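Local coordinates for protein D-alanyl transferase DltD (PDB 6PFX) that probably transfers D-alanine onto lipoteichoic acid at the cell membrane, as part of lipoteichoic acid biosynthesis in the Gram-positive cell wall, at residues V58-Y63 with L213-Y217; R50-F54 with E209-L213; M84-S88 with Q125-W129; V21-K25 with F70-A74. One frame throughout, in Å; residues are numbered along the deposited sequence.

Contact 1: residues V58-Y63 with L213-Y217; sequences VLAEKY and LPKQY
Tyr63, the first residue past the end of helix 56-62, reaches into the loop that joins helix 203-210 to helix 219-233. Its hydroxyl gives its proton to the carbonyl oxygen of Pro214, with OH to O at 2.7 Å; the donor lies in the carbonyl plane, on a lone pair. Tyr217 comes down over one face of the Tyr63 ring in a T-shaped stack, with the planes 80° apart. The CB of Tyr217 adds a CH-pi contact, 4.0 Å from the centroid of the Tyr63 ring. The opposite face rests on CG of Lys62, so the phenol is packed on both sides. Leu213 carries the apolar half: its CD1 meets CG1 of Val58 at 3.9 Å and also touches CD2 of Leu59 and the aliphatic start of Lys62. The Lys62 chain, bent at chi2 (55°), brings CE near the carbonyls of Leu213 and Pro214, while a water links NZ to the oxygen of Leu213. A second water joins Lys62 O to Lys215 O. Outside the pair, the Tyr217 hydroxyl bonds to Gln359. Bonds to backbone carbonyls, direct and through water, thus tie an irregular loop to a helix end, with the buried Leu213 as its apolar side.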
loop_
_atom_site.group_PDB
_atom_site.type_symbol
_atom_site.label_atom_id
_atom_site.label_comp_id
_atom_site.label_asym_id
_atom_site.label_seq_id
_atom_site.Cartn_x
_atom_site.Cartn_y
_atom_site.Cartn_z
ATOM N N VAL A 58 -16.434 5.233 2.465
ATOM C CA VAL A 58 -17.893 5.315 2.427
ATOM C C VAL A 58 -18.495 4.767 3.717
ATOM O O VAL A 58 -19.361 5.396 4.334
ATOM C CB VAL A 58 -18.460 4.599 1.187
ATOM C CG1 VAL A 58 -19.999 4.748 1.188
ATOM C CG2 VAL A 58 -17.848 5.130 -0.089
ATOM N N LEU A 59 -18.031 3.601 4.166
ATOM C CA LEU A 59 -18.560 3.054 5.411
ATOM C C LEU A 59 -18.279 3.977 6.592
ATOM O O LEU A 59 -19.150 4.192 7.442
ATOM C CB LEU A 59 -17.973 1.668 5.658
ATOM C CG LEU A 59 -18.370 0.606 4.636
ATOM C CD1 LEU A 59 -17.592 -0.663 4.907
ATOM C CD2 LEU A 59 -19.872 0.337 4.662
ATOM N N ALA A 60 -17.066 4.523 6.675
ATOM C CA ALA A 60 -16.741 5.384 7.805
ATOM C C ALA A 60 -17.650 6.605 7.846
ATOM O O ALA A 60 -18.090 7.027 8.922
ATOM C CB ALA A 60 -15.277 5.816 7.729
ATOM N N GLU A 61 -17.939 7.187 6.682
ATOM C CA GLU A 61 -18.784 8.374 6.623
ATOM C C GLU A 61 -20.240 8.038 6.928
ATOM O O GLU A 61 -20.875 8.702 7.754
ATOM C CB GLU A 61 -18.649 9.022 5.246
ATOM C CG GLU A 61 -19.647 10.136 4.968
ATOM C CD GLU A 61 -19.367 10.856 3.658
ATOM O OE1 GLU A 61 -18.236 11.363 3.484
ATOM O OE2 GLU A 61 -20.274 10.904 2.800
ATOM N N LYS A 62 -20.779 6.994 6.292
ATOM C CA LYS A 62 -22.191 6.662 6.468
ATOM C C LYS A 62 -22.514 6.351 7.924
ATOM O O LYS A 62 -23.562 6.753 8.444
ATOM C CB LYS A 62 -22.531 5.445 5.606
ATOM C CG LYS A 62 -23.971 4.947 5.733
ATOM C CD LYS A 62 -24.976 6.047 5.442
ATOM C CE LYS A 62 -26.394 5.480 5.400
ATOM N NZ LYS A 62 -27.399 6.544 5.066
ATOM N N TYR A 63 -21.659 5.586 8.580
ATOM C CA TYR A 63 -21.901 5.122 9.940
ATOM C C TYR A 63 -21.226 6.015 10.967
ATOM O O TYR A 63 -21.127 5.639 12.137
ATOM C CB TYR A 63 -21.549 3.638 10.028
ATOM C CG TYR A 63 -22.412 2.872 9.042
ATOM C CD1 TYR A 63 -23.792 2.857 9.185
ATOM C CD2 TYR A 63 -21.864 2.227 7.941
ATOM C CE1 TYR A 63 -24.597 2.206 8.282
ATOM C CE2 TYR A 63 -22.671 1.556 7.034
ATOM C CZ TYR A 63 -24.038 1.558 7.212
ATOM O OH TYR A 63 -24.862 0.907 6.316
ATOM N N LEU A 213 -26.622 2.778 1.226
ATOM C CA LEU A 213 -26.447 1.878 2.353
ATOM C C LEU A 213 -27.601 1.979 3.339
ATOM O O LEU A 213 -28.277 3.008 3.423
ATOM C CB LEU A 213 -25.159 2.244 3.086
ATOM C CG LEU A 213 -23.870 2.019 2.299
ATOM C CD1 LEU A 213 -22.694 2.675 2.996
ATOM C CD2 LEU A 213 -23.640 0.517 2.105
ATOM N N PRO A 214 -27.826 0.934 4.137
ATOM C CA PRO A 214 -28.860 1.014 5.177
ATOM C C PRO A 214 -28.465 1.985 6.279
ATOM O O PRO A 214 -27.283 2.164 6.580
ATOM C CB PRO A 214 -28.930 -0.417 5.731
ATOM C CG PRO A 214 -28.180 -1.267 4.762
ATOM C CD PRO A 214 -27.165 -0.383 4.117
ATOM N N LYS A 215 -29.486 2.593 6.900
ATOM C CA LYS A 215 -29.249 3.553 7.973
ATOM C C LYS A 215 -28.432 2.933 9.099
ATOM O O LYS A 215 -27.569 3.592 9.692
ATOM C CB LYS A 215 -30.580 4.037 8.555
ATOM C CG LYS A 215 -31.388 4.975 7.679
ATOM C CD LYS A 215 -32.649 5.431 8.422
ATOM C CE LYS A 215 -33.505 6.379 7.591
ATOM N NZ LYS A 215 -34.735 6.810 8.325
ATOM N N GLN A 216 -28.720 1.679 9.431
ATOM C CA GLN A 216 -28.034 0.969 10.494
ATOM C C GLN A 216 -27.114 -0.073 9.882
ATOM O O GLN A 216 -27.491 -0.775 8.939
ATOM C CB GLN A 216 -29.034 0.270 11.411
ATOM C CG GLN A 216 -30.032 1.212 12.049
ATOM C CD GLN A 216 -29.381 2.178 13.022
ATOM O OE1 GLN A 216 -28.400 1.847 13.692
ATOM N NE2 GLN A 216 -29.932 3.386 13.106
ATOM N N TYR A 217 -25.915 -0.184 10.429
ATOM C CA TYR A 217 -24.968 -1.161 9.922
ATOM C C TYR A 217 -25.448 -2.561 10.282
ATOM O O TYR A 217 -25.744 -2.851 11.444
ATOM C CB TYR A 217 -23.607 -0.909 10.549
ATOM C CG TYR A 217 -22.496 -1.744 9.982
ATOM C CD1 TYR A 217 -22.298 -3.054 10.403
ATOM C CD2 TYR A 217 -21.641 -1.214 9.040
ATOM C CE1 TYR A 217 -21.277 -3.817 9.880
ATOM C CE2 TYR A 217 -20.612 -1.962 8.523
ATOM C CZ TYR A 217 -20.428 -3.255 8.962
ATOM O OH TYR A 217 -19.413 -4.027 8.445
HETATM O O HOH W 1 -26.449 5.760 8.848
HETATM O O HOH W 2 -29.653 5.373 4.113
#

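Contact 2: residues R50-F54 with E209-L213; sequences RISPF and ESKRL
Pro53 packs between Leu213 and Glu209. Both methyls of Leu213 meet it: CD2 of Leu213 lies 3.6 Å from CB of Pro53, and CD1 of Leu213 lies 3.4 Å from the carbonyl oxygen of Pro53, which is buried without a polar partner. CE1 of Phe54 approaches Leu213 CD2 at 4.3 Å, and Pro53 CB also sits over the centre of the Phe54 ring. On the other flank, CG2 of Ile51 touches CG of Glu209 at 4.1 Å.

Charged groups pack on the same proline. Glu209 is bent at chi2 (-67°), which folds its carboxylate back over the ring, and its OE1 stands 3.3 Å from CD of Pro53. In a salt bridge, Glu209 OE1 accepts from Arg212 NH1 (2.9 Å) on its syn lone pair, and lies close to the guanidinium plane. Pro53 CG meets one face of this guanidinium, so the ion pair is laid against the proline ring.

No hydrogen bond crosses between the segments. Within 50-54, Ser52 OG accepts from Phe54 N at 3.1 Å, an ST turn that shapes the loop around Pro53. A type I turn from Ser210 to Leu213 brings Arg212 and Leu213 round to Pro53.

The loop between strand 39-43 and helix 56-62 is thereby held against helix 203-210 and this turn, with helix 219-233 touching Phe54, Arg212 and Leu213, and helix 351-365 touching Ser52 and Phe54.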
loop_
_atom_site.group_PDB
_atom_site.type_symbol
_atom_site.label_atom_id
_atom_site.label_comp_id
_atom_site.label_asym_id
_atom_site.label_seq_id
_atom_site.Cartn_x
_atom_site.Cartn_y
_atom_site.Cartn_z
ATOM N N ARG A 50 -11.309 2.294 -5.664
ATOM C CA ARG A 50 -12.535 1.582 -6.028
ATOM C C ARG A 50 -13.653 2.026 -5.085
ATOM O O ARG A 50 -14.043 1.320 -4.150
ATOM C CB ARG A 50 -12.335 0.069 -5.989
ATOM C CG ARG A 50 -11.204 -0.481 -6.869
ATOM C CD ARG A 50 -11.373 -0.121 -8.342
ATOM N NE ARG A 50 -11.057 1.277 -8.631
ATOM C CZ ARG A 50 -11.567 1.966 -9.649
ATOM N NH1 ARG A 50 -11.219 3.235 -9.830
ATOM N NH2 ARG A 50 -12.436 1.394 -10.475
ATOM N N ILE A 51 -14.197 3.213 -5.350
ATOM C CA ILE A 51 -15.266 3.757 -4.516
ATOM C C ILE A 51 -16.575 3.054 -4.866
ATOM O O ILE A 51 -17.066 3.150 -5.996
ATOM C CB ILE A 51 -15.409 5.278 -4.677
ATOM C CG1 ILE A 51 -14.064 5.996 -4.529
ATOM C CG2 ILE A 51 -16.418 5.826 -3.638
ATOM C CD1 ILE A 51 -13.576 6.115 -3.114
ATOM N N SER A 52 -17.134 2.347 -3.895
ATOM C CA SER A 52 -18.419 1.674 -3.969
ATOM C C SER A 52 -19.037 1.870 -2.589
ATOM O O SER A 52 -18.389 2.436 -1.695
ATOM C CB SER A 52 -18.240 0.189 -4.235
ATOM O OG SER A 52 -17.806 -0.487 -3.067
ATOM N N PRO A 53 -20.260 1.397 -2.356
ATOM C CA PRO A 53 -20.841 1.540 -1.011
ATOM C C PRO A 53 -20.019 0.881 0.091
ATOM O O PRO A 53 -20.209 1.237 1.263
ATOM C CB PRO A 53 -22.235 0.906 -1.153
ATOM C CG PRO A 53 -22.547 1.024 -2.623
ATOM C CD PRO A 53 -21.221 0.832 -3.322
ATOM N N PHE A 54 -19.085 -0.023 -0.247
ATOM C CA PHE A 54 -18.346 -0.829 0.730
ATOM C C PHE A 54 -16.911 -0.380 0.936
ATOM O O PHE A 54 -16.221 -0.925 1.807
ATOM C CB PHE A 54 -18.424 -2.310 0.333
ATOM C CG PHE A 54 -19.810 -2.700 -0.030
ATOM C CD1 PHE A 54 -20.764 -2.889 0.958
ATOM C CD2 PHE A 54 -20.200 -2.744 -1.353
ATOM C CE1 PHE A 54 -22.074 -3.165 0.636
ATOM C CE2 PHE A 54 -21.516 -3.037 -1.687
ATOM C CZ PHE A 54 -22.452 -3.240 -0.693
ATOM N N GLU A 209 -22.354 7.221 -2.986
ATOM C CA GLU A 209 -22.385 5.806 -2.638
ATOM C C GLU A 209 -22.931 5.588 -1.232
ATOM O O GLU A 209 -23.572 4.565 -0.969
ATOM C CB GLU A 209 -20.989 5.198 -2.796
ATOM C CG GLU A 209 -20.397 5.318 -4.205
ATOM C CD GLU A 209 -21.142 4.506 -5.252
ATOM O OE1 GLU A 209 -21.935 3.619 -4.880
ATOM O OE2 GLU A 209 -20.929 4.757 -6.458
ATOM N N SER A 210 -22.720 6.541 -0.320
ATOM C CA SER A 210 -23.202 6.346 1.043
ATOM C C SER A 210 -24.726 6.255 1.089
ATOM O O SER A 210 -25.275 5.527 1.922
ATOM C CB SER A 210 -22.714 7.471 1.955
ATOM O OG SER A 210 -23.455 8.650 1.722
ATOM N N LYS A 211 -25.422 6.971 0.200
ATOM C CA LYS A 211 -26.881 6.960 0.198
ATOM C C LYS A 211 -27.464 5.596 -0.151
ATOM O O LYS A 211 -28.660 5.364 0.068
ATOM C CB LYS A 211 -27.402 7.984 -0.812
ATOM C CG LYS A 211 -27.065 9.426 -0.478
ATOM C CD LYS A 211 -27.590 10.364 -1.558
ATOM C CE LYS A 211 -27.274 11.815 -1.242
ATOM N NZ LYS A 211 -27.732 12.724 -2.331
ATOM N N ARG A 212 -26.658 4.692 -0.701
ATOM C CA ARG A 212 -27.148 3.374 -1.082
ATOM C C ARG A 212 -27.163 2.398 0.080
ATOM O O ARG A 212 -27.729 1.310 -0.057
ATOM C CB ARG A 212 -26.293 2.836 -2.228
ATOM C CG ARG A 212 -26.183 3.831 -3.373
ATOM C CD ARG A 212 -25.190 3.375 -4.404
ATOM N NE ARG A 212 -25.670 2.199 -5.116
ATOM C CZ ARG A 212 -24.964 1.542 -6.027
ATOM N NH1 ARG A 212 -23.737 1.939 -6.330
ATOM N NH2 ARG A 212 -25.484 0.483 -6.629
ATOM N N LEU A 213 -26.622 2.778 1.226
ATOM C CA LEU A 213 -26.447 1.878 2.353
ATOM C C LEU A 213 -27.601 1.979 3.339
ATOM O O LEU A 213 -28.277 3.008 3.423
ATOM C CB LEU A 213 -25.159 2.244 3.086
ATOM C CG LEU A 213 -23.870 2.019 2.299
ATOM C CD1 LEU A 213 -22.694 2.675 2.996
ATOM C CD2 LEU A 213 -23.640 0.517 2.105
#

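Contact 3: residues M84-S88 with Q125-W129; sequences MMMRS and QTYDW
Ser88 of helix 79-89 and Gln125 of helix 123-132 are the nearest CA pair of the two segments, 5.3 Å apart. The short axes cross at 51° and approach to 8.9 Å. This is the tight part: OG of Ser88 lies 3.4 Å from CG of Gln125, and CB of Ser88 is equally near OD2 of Asp128. Met84, bent at both chi2 and chi3, curls so that its CE lands 3.4 Å from the backbone oxygen of Gln125 and beside CA of Thr126. The extended Gln125 side chain runs across the first helix, with OE1 facing CB of Met84 and NE2 hydrogen-bonded to Leu24 O.

Nearer solvent, Arg87 is partly exposed yet still firmly held. Its guanidinium turns a face to the indole edge of Trp129, CZ to CD1 at 3.4 Å, with the planes 78° apart. Asp140 OD1 forms a salt bridge with Arg87 NH1 and accepts a hydrogen bond from Trp129 NE1; Tyr83 OH also bonds to Arg87.

No hydrogen bond passes directly between the segments. Lys30 serves Ser88 and Trp184 serves Asp128. The helix pair is thus packed by van der Waals contacts, many of carbon against oxygen, while its polar groups tie it to surrounding elements.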
loop_
_atom_site.group_PDB
_atom_site.type_symbol
_atom_site.label_atom_id
_atom_site.label_comp_id
_atom_site.label_asym_id
_atom_site.label_seq_id
_atom_site.Cartn_x
_atom_site.Cartn_y
_atom_site.Cartn_z
ATOM N N MET A 84 8.792 5.917 1.598
ATOM C CA MET A 84 9.197 7.317 1.521
ATOM C C MET A 84 8.105 8.227 2.063
ATOM O O MET A 84 8.392 9.256 2.684
ATOM C CB MET A 84 9.511 7.718 0.081
ATOM C CG MET A 84 10.618 6.941 -0.567
ATOM S SD MET A 84 12.118 6.977 0.404
ATOM C CE MET A 84 12.268 8.734 0.725
ATOM N N MET A 85 6.843 7.874 1.819
ATOM C CA MET A 85 5.751 8.628 2.419
ATOM C C MET A 85 5.810 8.545 3.937
ATOM O O MET A 85 5.716 9.564 4.632
ATOM C CB MET A 85 4.409 8.101 1.916
ATOM C CG MET A 85 4.222 8.225 0.429
ATOM S SD MET A 85 2.604 7.623 -0.094
ATOM C CE MET A 85 3.006 7.110 -1.767
ATOM N N MET A 86 5.970 7.331 4.471
ATOM C CA MET A 86 5.963 7.148 5.917
ATOM C C MET A 86 7.119 7.889 6.570
ATOM O O MET A 86 6.939 8.581 7.580
ATOM C CB MET A 86 6.095 5.665 6.245
ATOM C CG MET A 86 4.907 4.835 5.873
ATOM S SD MET A 86 5.252 3.112 6.291
ATOM C CE MET A 86 3.780 2.375 5.613
ATOM N N ARG A 87 8.328 7.713 6.019
ATOM C CA ARG A 87 9.531 8.312 6.590
ATOM C C ARG A 87 9.452 9.833 6.561
ATOM O O ARG A 87 9.880 10.503 7.507
ATOM C CB ARG A 87 10.760 7.818 5.816
ATOM C CG ARG A 87 12.105 8.329 6.334
ATOM C CD ARG A 87 12.507 7.572 7.589
ATOM N NE ARG A 87 13.742 8.064 8.196
ATOM C CZ ARG A 87 14.895 7.397 8.268
ATOM N NH1 ARG A 87 15.023 6.167 7.766
ATOM N NH2 ARG A 87 15.934 7.975 8.866
ATOM N N SER A 88 8.930 10.399 5.473
ATOM C CA SER A 88 8.859 11.850 5.355
ATOM C C SER A 88 7.782 12.437 6.256
ATOM O O SER A 88 7.833 13.629 6.575
ATOM C CB SER A 88 8.607 12.256 3.901
ATOM O OG SER A 88 7.338 11.819 3.437
ATOM N N GLN A 125 10.942 14.126 -0.372
ATOM C CA GLN A 125 10.896 13.080 0.641
ATOM C C GLN A 125 12.237 12.385 0.784
ATOM O O GLN A 125 12.593 11.957 1.889
ATOM C CB GLN A 125 9.800 12.082 0.276
ATOM C CG GLN A 125 8.415 12.692 0.380
ATOM C CD GLN A 125 7.320 11.748 -0.042
ATOM O OE1 GLN A 125 7.570 10.712 -0.658
ATOM N NE2 GLN A 125 6.091 12.102 0.295
ATOM N N THR A 126 12.987 12.254 -0.315
ATOM C CA THR A 126 14.331 11.692 -0.242
ATOM C C THR A 126 15.228 12.576 0.614
ATOM O O THR A 126 15.928 12.088 1.510
ATOM C CB THR A 126 14.904 11.528 -1.652
ATOM O OG1 THR A 126 14.043 10.696 -2.440
ATOM C CG2 THR A 126 16.285 10.898 -1.598
ATOM N N TYR A 127 15.190 13.890 0.376
ATOM C CA TYR A 127 15.992 14.807 1.173
ATOM C C TYR A 127 15.500 14.841 2.616
ATOM O O TYR A 127 16.306 14.926 3.552
ATOM C CB TYR A 127 15.949 16.208 0.562
ATOM C CG TYR A 127 16.603 16.374 -0.795
ATOM C CD1 TYR A 127 17.212 15.310 -1.444
ATOM C CD2 TYR A 127 16.615 17.617 -1.420
ATOM C CE1 TYR A 127 17.802 15.474 -2.670
ATOM C CE2 TYR A 127 17.219 17.789 -2.646
ATOM C CZ TYR A 127 17.799 16.710 -3.267
ATOM O OH TYR A 127 18.387 16.857 -4.495
ATOM N N ASP A 128 14.180 14.768 2.816
ATOM C CA ASP A 128 13.651 14.649 4.167
ATOM C C ASP A 128 14.364 13.531 4.922
ATOM O O ASP A 128 14.778 13.696 6.075
ATOM C CB ASP A 128 12.156 14.313 4.134
ATOM C CG ASP A 128 11.258 15.515 3.856
ATOM O OD1 ASP A 128 11.703 16.675 3.969
ATOM O OD2 ASP A 128 10.078 15.272 3.523
ATOM N N TRP A 129 14.480 12.366 4.281
ATOM C CA TRP A 129 15.129 11.217 4.900
ATOM C C TRP A 129 16.584 11.523 5.212
ATOM O O TRP A 129 17.043 11.326 6.341
ATOM C CB TRP A 129 15.008 10.031 3.947
ATOM C CG TRP A 129 16.007 8.948 4.146
ATOM C CD1 TRP A 129 16.225 8.222 5.286
ATOM C CD2 TRP A 129 16.904 8.423 3.157
ATOM N NE1 TRP A 129 17.216 7.291 5.064
ATOM C CE2 TRP A 129 17.649 7.398 3.768
ATOM C CE3 TRP A 129 17.158 8.730 1.817
ATOM C CZ2 TRP A 129 18.629 6.673 3.084
ATOM C CZ3 TRP A 129 18.133 8.009 1.140
ATOM C CH2 TRP A 129 18.853 6.994 1.776
#

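Contact 4: residues V21-K25 with F70-A74; sequences VNVLK and FLLGA
Val23 is the first residue of short helix 21-24 to touch the segment 70-74. CG1, anti to the backbone nitrogen (chi1 169°), meets the rim of the Phe70 ring near its plane, 4.0 Å from CZ. Ile29 and Ala33 of helix 28-35 lie close by, against Val23 and Phe70 respectively.

Leu24 comes next and does most of the work. Its two methyls part company: CD2 packs against CD2 of Leu72 at 3.6 Å and lies 3.8 Å from the backbone oxygen of Leu71, while CD1 reaches further along the chain to CB of Ala74, also at 3.6 Å. The leucine so straddles the turn where the chain leaves strand 68-71. That strand is an outermost one of the five-stranded parallel sheet; backbone hydrogen bonds from Phe70, and from Leu72 just beyond the strand, join it to strand 39-43. A parallel sheet flanked by helices suits the SGNH hydrolase clan to which DltD belongs; Ala74 lies near, without touching, Ser46, His348 and Asp345, which have the geometry of a possible catalytic triad. The CD1 methyl of Leu24 also stands 3.8 Å from the carbonyl oxygen of Leu72, which is buried without a polar partner.

Lys25, last in the segment, closes the helical turn through its N to Val21 O at 2.9 Å, and its own O accepts from Ser122 OG, just ahead of helix 123-132.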
loop_
_atom_site.group_PDB
_atom_site.type_symbol
_atom_site.label_atom_id
_atom_site.label_comp_id
_atom_site.label_asym_id
_atom_site.label_seq_id
_atom_site.Cartn_x
_atom_site.Cartn_y
_atom_site.Cartn_z
ATOM N N VAL A 21 -1.063 12.690 -6.856
ATOM C CA VAL A 21 0.377 12.447 -6.837
ATOM C C VAL A 21 1.122 13.558 -6.105
ATOM O O VAL A 21 2.117 13.296 -5.418
ATOM C CB VAL A 21 0.891 12.226 -8.273
ATOM C CG1 VAL A 21 2.385 12.063 -8.271
ATOM C CG2 VAL A 21 0.225 11.009 -8.881
ATOM N N ASN A 22 0.643 14.804 -6.207
ATOM C CA ASN A 22 1.295 15.908 -5.510
ATOM C C ASN A 22 1.133 15.807 -3.996
ATOM O O ASN A 22 2.003 16.274 -3.252
ATOM C CB ASN A 22 0.733 17.248 -5.986
ATOM C CG ASN A 22 1.198 17.618 -7.377
ATOM O OD1 ASN A 22 2.319 17.306 -7.776
ATOM N ND2 ASN A 22 0.331 18.286 -8.130
ATOM N N VAL A 23 0.027 15.226 -3.522
ATOM C CA VAL A 23 -0.143 14.990 -2.089
ATOM C C VAL A 23 0.755 13.846 -1.636
ATOM O O VAL A 23 1.466 13.950 -0.628
ATOM C CB VAL A 23 -1.624 14.702 -1.775
ATOM C CG1 VAL A 23 -1.789 14.184 -0.351
ATOM C CG2 VAL A 23 -2.466 15.950 -1.980
ATOM N N LEU A 24 0.762 12.751 -2.401
ATOM C CA LEU A 24 1.531 11.573 -2.021
ATOM C C LEU A 24 3.035 11.838 -2.041
ATOM O O LEU A 24 3.771 11.253 -1.238
ATOM C CB LEU A 24 1.182 10.401 -2.940
ATOM C CG LEU A 24 -0.283 9.968 -3.019
ATOM C CD1 LEU A 24 -0.370 8.635 -3.755
ATOM C CD2 LEU A 24 -0.944 9.877 -1.662
ATOM N N LYS A 25 3.509 12.705 -2.943
ATOM C CA LYS A 25 4.919 13.069 -3.016
ATOM C C LYS A 25 5.288 14.231 -2.105
ATOM O O LYS A 25 6.478 14.537 -1.963
ATOM C CB LYS A 25 5.287 13.496 -4.444
ATOM C CG LYS A 25 5.256 12.384 -5.457
ATOM C CD LYS A 25 5.882 12.766 -6.802
ATOM C CE LYS A 25 5.277 14.035 -7.388
ATOM N NZ LYS A 25 5.834 14.347 -8.742
ATOM N N PHE A 70 -7.178 8.287 5.202
ATOM C CA PHE A 70 -6.382 9.148 4.335
ATOM C C PHE A 70 -5.692 8.198 3.356
ATOM O O PHE A 70 -4.854 7.384 3.758
ATOM C CB PHE A 70 -5.386 9.991 5.121
ATOM C CG PHE A 70 -4.881 11.157 4.343
ATOM C CD1 PHE A 70 -4.022 10.959 3.279
ATOM C CD2 PHE A 70 -5.289 12.445 4.645
ATOM C CE1 PHE A 70 -3.556 12.037 2.531
ATOM C CE2 PHE A 70 -4.849 13.522 3.894
ATOM C CZ PHE A 70 -3.970 13.319 2.843
ATOM N N LEU A 71 -6.090 8.243 2.090
ATOM C CA LEU A 71 -5.654 7.233 1.133
ATOM C C LEU A 71 -4.277 7.585 0.589
ATOM O O LEU A 71 -4.098 8.628 -0.052
ATOM C CB LEU A 71 -6.665 7.121 -0.003
ATOM C CG LEU A 71 -8.124 6.965 0.415
ATOM C CD1 LEU A 71 -9.001 6.872 -0.810
ATOM C CD2 LEU A 71 -8.317 5.737 1.297
ATOM N N LEU A 72 -3.314 6.697 0.808
ATOM C CA LEU A 72 -1.934 6.957 0.429
ATOM C C LEU A 72 -1.392 5.979 -0.602
ATOM O O LEU A 72 -0.224 6.091 -0.993
ATOM C CB LEU A 72 -1.039 6.997 1.673
ATOM C CG LEU A 72 -1.264 8.201 2.600
ATOM C CD1 LEU A 72 -0.475 8.031 3.885
ATOM C CD2 LEU A 72 -0.896 9.513 1.907
ATOM N N GLY A 73 -2.184 5.059 -1.068
ATOM C CA GLY A 73 -1.820 4.314 -2.249
ATOM C C GLY A 73 -2.385 4.934 -3.525
ATOM O O GLY A 73 -3.347 5.703 -3.483
ATOM N N ALA A 74 -1.773 4.574 -4.651
ATOM C CA ALA A 74 -2.192 5.025 -5.974
ATOM C C ALA A 74 -1.672 4.018 -6.992
ATOM O O ALA A 74 -0.923 3.100 -6.640
ATOM C CB ALA A 74 -1.666 6.438 -6.274
#

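How the contacts relate
Contacts 1 and 2 share Leu213 and adjoin one another: methyls of Val58 and Leu59 in contact 1 pack on the backbone of 52-54 in contact 2. Contact 1 is the more exposed of the two, with waters and a tyrosine hydroxyl bond, whereas contact 2 is buried and sets an ion pair against a proline. Contacts 3 and 4 form a second neighbouring pair, both buried: the Gln125 amide of contact 3 reaches the backbone of 21-25 in contact 4, and Met85 lies against Leu72. Contact 4, the closest to the chain's centre, is purely apolar across its segments; contact 3 mixes methionine packing with polar groups. Contacts 2 and 3 lie on opposite sides of that centre.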